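Local coordinates for protein (hdlp (histone deacetylase-like protein)) (Aquifex aeolicus, PDB 1C3P), which binds zinc and is probably a deacetylase of the histone deacetylase family, with a likely role in acetoin breakdown, at residues F231-A234 with L235-L239; A274-K277 with A278-V282; R304-T307 with L308-C311; V364-T367 with L368-A371. All coordinates share one frame; numbering follows the deposited sequence.

Interaction 1 (F231-A234 with L235-L239)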
# COMPACT_ATOMS: atom_id res chain seq x y z
N PHE A 231 -7.33 -10.45 12.25
CA PHE A 231 -6.33 -10.02 11.27
C PHE A 231 -4.97 -10.66 11.59
O PHE A 231 -4.35 -11.29 10.73
CB PHE A 231 -6.20 -8.50 11.27
CG PHE A 231 -5.31 -7.96 10.17
CD1 PHE A 231 -5.70 -8.06 8.84
CD2 PHE A 231 -4.10 -7.36 10.47
CE1 PHE A 231 -4.89 -7.56 7.82
CE2 PHE A 231 -3.28 -6.85 9.46
CZ PHE A 231 -3.68 -6.96 8.12
N LEU A 232 -4.51 -10.52 12.83
CA LEU A 232 -3.21 -11.08 13.20
C LEU A 232 -3.16 -12.60 13.13
O LEU A 232 -2.14 -13.17 12.79
CB LEU A 232 -2.80 -10.59 14.59
CG LEU A 232 -2.65 -9.06 14.67
CD1 LEU A 232 -2.47 -8.67 16.13
CD2 LEU A 232 -1.49 -8.56 13.83
N PHE A 233 -4.26 -13.26 13.47
CA PHE A 233 -4.34 -14.71 13.37
C PHE A 233 -4.08 -15.10 11.92
O PHE A 233 -3.25 -15.96 11.61
CB PHE A 233 -5.75 -15.19 13.73
CG PHE A 233 -6.00 -16.65 13.42
CD1 PHE A 233 -5.67 -17.64 14.33
CD2 PHE A 233 -6.61 -17.01 12.23
CE1 PHE A 233 -5.95 -18.99 14.07
CE2 PHE A 233 -6.90 -18.35 11.94
CZ PHE A 233 -6.58 -19.34 12.87
N ALA A 234 -4.82 -14.45 11.02
CA ALA A 234 -4.71 -14.72 9.59
C ALA A 234 -3.30 -14.46 9.08
O ALA A 234 -2.76 -15.22 8.27
CB ALA A 234 -5.73 -13.83 8.82
N LEU A 235 -2.70 -13.38 9.55
CA LEU A 235 -1.36 -13.01 9.13
C LEU A 235 -0.32 -14.06 9.55
O LEU A 235 0.46 -14.55 8.73
CB LEU A 235 -0.98 -11.66 9.76
CG LEU A 235 -0.11 -10.67 8.99
CD1 LEU A 235 0.78 -9.95 9.99
CD2 LEU A 235 0.71 -11.36 7.90
N GLU A 236 -0.32 -14.42 10.83
CA GLU A 236 0.63 -15.40 11.35
C GLU A 236 0.52 -16.75 10.64
O GLU A 236 1.53 -17.36 10.27
CB GLU A 236 0.41 -15.63 12.85
CG GLU A 236 0.47 -14.37 13.67
CD GLU A 236 0.03 -14.58 15.11
OE1 GLU A 236 -1.13 -14.99 15.34
OE2 GLU A 236 0.87 -14.34 16.00
N LYS A 237 -0.71 -17.21 10.45
CA LYS A 237 -0.95 -18.48 9.80
C LYS A 237 -0.57 -18.45 8.32
O LYS A 237 0.00 -19.42 7.80
CB LYS A 237 -2.41 -18.88 9.98
CG LYS A 237 -2.73 -20.29 9.58
CD LYS A 237 -3.77 -20.86 10.53
CE LYS A 237 -3.23 -20.88 11.95
NZ LYS A 237 -4.22 -21.40 12.92
N SER A 238 -0.87 -17.36 7.62
CA SER A 238 -0.52 -17.31 6.21
C SER A 238 1.00 -17.20 6.02
O SER A 238 1.56 -17.77 5.09
CB SER A 238 -1.26 -16.16 5.50
OG SER A 238 -0.91 -14.90 6.00
N LEU A 239 1.68 -16.47 6.91
CA LEU A 239 3.12 -16.36 6.78
C LEU A 239 3.77 -17.73 6.95
O LEU A 239 4.78 -18.02 6.32
CB LEU A 239 3.71 -15.38 7.81
CG LEU A 239 3.28 -13.91 7.72
CD1 LEU A 239 3.91 -13.14 8.89
CD2 LEU A 239 3.72 -13.28 6.41
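The F233 ring meets the end of the K237 side chain one helical turn further on. NZ of K237 lies 3.1 Å from CZ of F233 and approaches the ring obliquely, with CE of K237 following at 3.8 Å from the same CZ. K237 sets out trans to its own amide nitrogen (chi1 -168°) and then bends at chi2 and chi3, which brings its amine back to the outer end of the ring. A second flat group, the E236 carboxylate, has OE1 3.8 Å from CA of F233. L232 O is also close to OE1 at 3.3 Å, but both are acceptors; that carbonyl instead takes the E236 N-H at 3.0 Å, a nearly straight bond of 174°. S238 OG sits 2.9 Å from A234 O and 3.1 Å from L235 O, and its single proton could serve either carbonyl. Replacing F233 by an alanine would probably leave the K237 amine without its ring neighbour, and open a gap on the side facing V364 and L368. Among the neighbouring elements, F233 and K237 touch helix 362-372, while F231, L232, L235 and L239 pack on helix 272-286, and S238 and L239 rest on L188 of strand 185-192.

Interaction 2 (A274-K277 with A278-V282)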
# COMPACT_ATOMS: atom_id res chain seq x y z
N ALA A 274 -2.70 -2.76 16.17
CA ALA A 274 -2.65 -4.09 15.58
C ALA A 274 -1.94 -3.94 14.22
O ALA A 274 -1.23 -4.85 13.78
CB ALA A 274 -4.08 -4.64 15.39
N PHE A 275 -2.13 -2.80 13.56
CA PHE A 275 -1.50 -2.50 12.27
C PHE A 275 0.01 -2.54 12.48
O PHE A 275 0.76 -3.13 11.69
CB PHE A 275 -1.94 -1.11 11.79
CG PHE A 275 -1.27 -0.63 10.54
CD1 PHE A 275 -1.57 -1.18 9.30
CD2 PHE A 275 -0.36 0.42 10.61
CE1 PHE A 275 -0.97 -0.68 8.14
CE2 PHE A 275 0.25 0.93 9.46
CZ PHE A 275 -0.06 0.38 8.22
N LEU A 276 0.44 -1.93 13.57
CA LEU A 276 1.85 -1.87 13.93
C LEU A 276 2.35 -3.28 14.26
O LEU A 276 3.44 -3.67 13.83
CB LEU A 276 2.02 -0.91 15.11
CG LEU A 276 3.44 -0.50 15.54
CD1 LEU A 276 3.36 0.34 16.82
CD2 LEU A 276 4.29 -1.71 15.80
N LYS A 277 1.59 -4.05 15.04
CA LYS A 277 2.04 -5.40 15.35
C LYS A 277 2.16 -6.28 14.13
O LYS A 277 3.04 -7.13 14.05
CB LYS A 277 1.11 -6.08 16.36
CG LYS A 277 1.32 -5.64 17.77
CD LYS A 277 0.82 -6.71 18.72
CE LYS A 277 1.57 -8.02 18.51
NZ LYS A 277 1.12 -9.07 19.45
N ALA A 278 1.27 -6.07 13.16
CA ALA A 278 1.30 -6.86 11.92
C ALA A 278 2.65 -6.63 11.23
O ALA A 278 3.32 -7.56 10.76
CB ALA A 278 0.14 -6.43 11.00
N PHE A 279 3.03 -5.37 11.15
CA PHE A 279 4.30 -4.97 10.54
C PHE A 279 5.47 -5.69 11.23
O PHE A 279 6.37 -6.23 10.57
CB PHE A 279 4.45 -3.45 10.69
CG PHE A 279 5.80 -2.93 10.26
CD1 PHE A 279 6.18 -2.96 8.92
CD2 PHE A 279 6.66 -2.38 11.20
CE1 PHE A 279 7.42 -2.44 8.53
CE2 PHE A 279 7.90 -1.86 10.82
CZ PHE A 279 8.28 -1.88 9.48
N ASN A 280 5.46 -5.69 12.55
CA ASN A 280 6.53 -6.33 13.30
C ASN A 280 6.52 -7.84 13.22
O ASN A 280 7.57 -8.48 13.29
CB ASN A 280 6.51 -5.85 14.76
CG ASN A 280 6.89 -4.39 14.88
OD1 ASN A 280 7.76 -3.90 14.15
ND2 ASN A 280 6.27 -3.68 15.81
N ILE A 281 5.34 -8.42 13.06
CA ILE A 281 5.23 -9.87 12.90
C ILE A 281 5.89 -10.29 11.59
O ILE A 281 6.53 -11.34 11.52
CB ILE A 281 3.75 -10.31 12.87
CG1 ILE A 281 3.13 -10.18 14.26
CG2 ILE A 281 3.66 -11.74 12.38
CD1 ILE A 281 1.65 -10.55 14.29
N VAL A 282 5.72 -9.49 10.54
CA VAL A 282 6.32 -9.83 9.25
C VAL A 282 7.84 -9.79 9.39
O VAL A 282 8.55 -10.68 8.92
CB VAL A 282 5.88 -8.85 8.13
CG1 VAL A 282 6.74 -9.06 6.90
CG2 VAL A 282 4.41 -9.11 7.77
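Backbone bonds tie A274-K277 to A278-V282 in the regular i to i+4 pattern of an alpha helix, the shortest running from I281 N to K277 O at 2.8 Å and the longest from F279 N to F275 O at 3.2 Å. Side-chain carbons then settle on these same carbonyls. A278 CB is 3.4 Å from F275 O, F279 CB is 3.3 Å from L276 O, and CG1 of I281 comes to 3.1 Å from K277 O. That last approach follows from the I281 chi1 of -71°, which keeps CG1 beside the backbone N and tips it back toward the preceding turn. Apolar and amide groups meet where N280 slants across the L276 side chain, its CG 3.8 Å from L276 CD2; the still closer approach of ND2 to that methyl is doubtful and carries no weight. OD1 of N280 accepts a weak hydrogen bond from NH1 of R283. With an alanine at N280, R283 NH1 would probably be left without that partner, and L276 CD2 without the amide carbon beside it. Helix 272-286 is the crossover of a beta-alpha-beta unit between strands 250-254 and 290-292. A278 and I281 face helix 228-245, F275 and F279 face helix 299-314, and F279 also packs edge-to-face with Y291 while V282 rests on Y251 and L253 of strand 250-254.

Interaction 3 (R304-T307 with L308-C311)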
# COMPACT_ATOMS: atom_id res chain seq x y z
N ARG A 304 -1.60 9.00 11.68
CA ARG A 304 -1.16 8.40 12.92
C ARG A 304 -0.57 7.01 12.73
O ARG A 304 0.43 6.66 13.35
CB ARG A 304 -2.33 8.32 13.94
CG ARG A 304 -2.94 9.67 14.39
CD ARG A 304 -3.93 9.43 15.55
NE ARG A 304 -4.83 8.33 15.24
CZ ARG A 304 -5.45 7.56 16.12
NH1 ARG A 304 -5.30 7.75 17.44
NH2 ARG A 304 -6.22 6.57 15.69
N ALA A 305 -1.19 6.21 11.85
CA ALA A 305 -0.72 4.85 11.64
C ALA A 305 0.66 4.78 11.00
O ALA A 305 1.51 4.02 11.45
CB ALA A 305 -1.76 4.05 10.79
N TRP A 306 0.89 5.55 9.94
CA TRP A 306 2.20 5.52 9.34
C TRP A 306 3.22 6.13 10.29
O TRP A 306 4.40 5.81 10.23
CB TRP A 306 2.23 6.24 7.99
CG TRP A 306 1.71 5.38 6.87
CD1 TRP A 306 1.59 4.02 6.87
CD2 TRP A 306 1.30 5.81 5.57
NE1 TRP A 306 1.14 3.58 5.65
CE2 TRP A 306 0.96 4.66 4.83
CE3 TRP A 306 1.20 7.07 4.95
CZ2 TRP A 306 0.51 4.72 3.50
CZ3 TRP A 306 0.76 7.14 3.64
CH2 TRP A 306 0.42 5.97 2.93
N THR A 307 2.76 7.02 11.16
CA THR A 307 3.69 7.60 12.12
C THR A 307 4.18 6.48 13.03
O THR A 307 5.36 6.42 13.36
CB THR A 307 3.02 8.76 12.92
OG1 THR A 307 2.88 9.89 12.05
CG2 THR A 307 3.86 9.15 14.13
N LEU A 308 3.29 5.57 13.43
CA LEU A 308 3.72 4.44 14.26
C LEU A 308 4.79 3.62 13.51
O LEU A 308 5.79 3.18 14.10
CB LEU A 308 2.54 3.52 14.61
CG LEU A 308 1.46 4.11 15.53
CD1 LEU A 308 0.40 3.04 15.89
CD2 LEU A 308 2.14 4.63 16.80
N ILE A 309 4.58 3.43 12.22
CA ILE A 309 5.54 2.68 11.42
C ILE A 309 6.88 3.42 11.39
O ILE A 309 7.94 2.81 11.54
CB ILE A 309 5.08 2.51 9.96
CG1 ILE A 309 3.79 1.70 9.90
CG2 ILE A 309 6.18 1.84 9.15
CD1 ILE A 309 3.93 0.29 10.44
N TRP A 310 6.84 4.73 11.19
CA TRP A 310 8.09 5.48 11.12
C TRP A 310 8.84 5.42 12.46
O TRP A 310 10.06 5.23 12.50
CB TRP A 310 7.83 6.93 10.71
CG TRP A 310 9.08 7.73 10.64
CD1 TRP A 310 9.41 8.80 11.43
CD2 TRP A 310 10.23 7.47 9.82
NE1 TRP A 310 10.69 9.22 11.15
CE2 TRP A 310 11.22 8.42 10.17
CE3 TRP A 310 10.53 6.53 8.82
CZ2 TRP A 310 12.48 8.45 9.56
CZ3 TRP A 310 11.77 6.56 8.21
CH2 TRP A 310 12.74 7.52 8.58
N CYS A 311 8.10 5.56 13.56
CA CYS A 311 8.71 5.48 14.89
C CYS A 311 9.37 4.11 15.11
O CYS A 311 10.47 4.05 15.64
CB CYS A 311 7.67 5.78 15.99
SG CYS A 311 7.16 7.52 16.13
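W306 and I309 make a local apolar contact within a stretch of helix 299-314 in which all eight residues are buried; in the alpha/beta fold this helix packs beside helices 28-37 and 272-286. CG1 of I309 comes to the edge of the indole near its plane, 4.4 Å from CD1 of W306, so the touch is light. One residue further along, T307 and C311 approach through CG2 and SG at 4.2 Å. The T307 methyl reaches forward because it stands trans to the amide nitrogen. Beneath the side chains the backbone closes normally, with W310 N to W306 O at 2.8 Å and C311 N to T307 O at 2.9 Å. The W306 ring is fixed from outside by NE1 bonding to L255 O and by an edge-to-face meeting with F124, while W310 points in a different direction, giving its NE1 to L40 O and its ring to the K35 cation. OG1 of T307 hydrogen-bonds A303 O, and NH1 of R304 is held by T350 O. The chemistry implies a division of labour: the backbone bonds join the turns, the apolar side chains touch only lightly, and NH1 of R304, NE1 of W306 and of W310, and OG1 of T307 each meet a backbone carbonyl.

Interaction 4 (V364-T367 with L368-A371)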
# COMPACT_ATOMS: atom_id res chain seq x y z
N VAL A 364 -12.97 -17.42 9.59
CA VAL A 364 -11.57 -17.09 9.43
C VAL A 364 -10.69 -18.32 9.63
O VAL A 364 -9.78 -18.58 8.83
CB VAL A 364 -11.13 -15.99 10.40
CG1 VAL A 364 -9.65 -15.73 10.22
CG2 VAL A 364 -11.93 -14.70 10.13
N LYS A 365 -10.98 -19.11 10.66
CA LYS A 365 -10.21 -20.32 10.89
C LYS A 365 -10.34 -21.26 9.70
O LYS A 365 -9.36 -21.86 9.26
CB LYS A 365 -10.66 -21.02 12.18
CG LYS A 365 -10.43 -20.21 13.44
CD LYS A 365 -10.80 -21.00 14.69
CE LYS A 365 -10.56 -20.18 15.95
NZ LYS A 365 -10.86 -20.91 17.21
N ASP A 366 -11.56 -21.39 9.17
CA ASP A 366 -11.76 -22.27 8.03
C ASP A 366 -10.97 -21.81 6.79
O ASP A 366 -10.39 -22.63 6.08
CB ASP A 366 -13.25 -22.38 7.66
CG ASP A 366 -14.08 -23.03 8.76
OD1 ASP A 366 -13.52 -23.81 9.57
OD2 ASP A 366 -15.30 -22.79 8.80
N THR A 367 -10.95 -20.51 6.53
CA THR A 367 -10.22 -20.00 5.37
C THR A 367 -8.74 -20.36 5.47
O THR A 367 -8.14 -20.86 4.51
CB THR A 367 -10.39 -18.48 5.28
OG1 THR A 367 -11.76 -18.18 5.00
CG2 THR A 367 -9.51 -17.91 4.18
N LEU A 368 -8.14 -20.13 6.64
CA LEU A 368 -6.73 -20.46 6.82
C LEU A 368 -6.46 -21.96 6.76
O LEU A 368 -5.39 -22.38 6.32
CB LEU A 368 -6.19 -19.88 8.14
CG LEU A 368 -5.75 -18.41 8.08
CD1 LEU A 368 -4.59 -18.28 7.09
CD2 LEU A 368 -6.91 -17.51 7.63
N GLU A 369 -7.41 -22.78 7.21
CA GLU A 369 -7.21 -24.23 7.12
C GLU A 369 -7.26 -24.66 5.65
O GLU A 369 -6.48 -25.51 5.23
CB GLU A 369 -8.28 -24.98 7.94
CG GLU A 369 -8.11 -24.83 9.46
CD GLU A 369 -9.18 -25.56 10.26
OE1 GLU A 369 -9.35 -26.78 10.05
OE2 GLU A 369 -9.84 -24.91 11.11
N LYS A 370 -8.17 -24.09 4.86
CA LYS A 370 -8.24 -24.44 3.44
C LYS A 370 -7.01 -23.92 2.71
O LYS A 370 -6.49 -24.57 1.80
CB LYS A 370 -9.50 -23.87 2.77
CG LYS A 370 -10.79 -24.62 3.06
CD LYS A 370 -11.93 -24.09 2.19
CE LYS A 370 -13.18 -24.95 2.33
NZ LYS A 370 -14.30 -24.49 1.43
N ALA A 371 -6.54 -22.74 3.12
CA ALA A 371 -5.36 -22.13 2.52
C ALA A 371 -4.14 -23.02 2.70
O ALA A 371 -3.31 -23.13 1.80
CB ALA A 371 -5.10 -20.76 3.13
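V364 and L368 lie side by side and point the same way along helix 362-372, the last helix of the modelled chain, making an i to i+4 apolar pair with CG1 of V364 4.2 Å from CD2 of L368. The same L368 methyl is 3.3 Å from V364 O, the carbonyl that also accepts L368 N. L368 puts CG beside its backbone N (chi1 -83°), and with chi2 near -63° for CD1 the other methyl, CD2, comes to lie over that oxygen. On the solvent side the contacts are charged. OD1 of D366 and OE2 of E369 stand 4.1 Å apart with their carboxylate planes turned by 68°, a mild like-charge crowding that would probably raise the proton affinity of one of the two slightly. E369 nevertheless keeps close to the helix, its CG 3.2 Å from K365 O. Further out, T367 steadies its hydroxyl by a hydrogen bond from OG1 to E363 O. V364 and L368 pack inward: V364 on F233 and L368 on K237 of helix 228-245, and L368 with A371 on I220 of strand 217-222, an outermost strand of the parallel sheet. At the far turn A371 closes on T367 O, its N 2.8 Å and its CB 3.3 Å from that oxygen.

Interactions 3, 2, 1 and 4 follow one another in space as a row of neighbouring helices. Centres are about 11 Å apart between interactions 3 and 2, and about 10 Å both between 2 and 1 and between 1 and 4. I309 CG1 touches F275 CE2 at 3.6 Å, L232 CD2 meets I281 CD1 at 3.7 Å, and K237 CD meets L368 CB at 3.5 Å. Interactions 1, 2 and 3 lie around the zinc site, whose metal is absent from this model: the side chains of F231, F275 and W306 each come to about 8 Å from that of the zinc ligand D168. Interaction 4 lies away from the site, its centre about 30 Å from that of interaction 3.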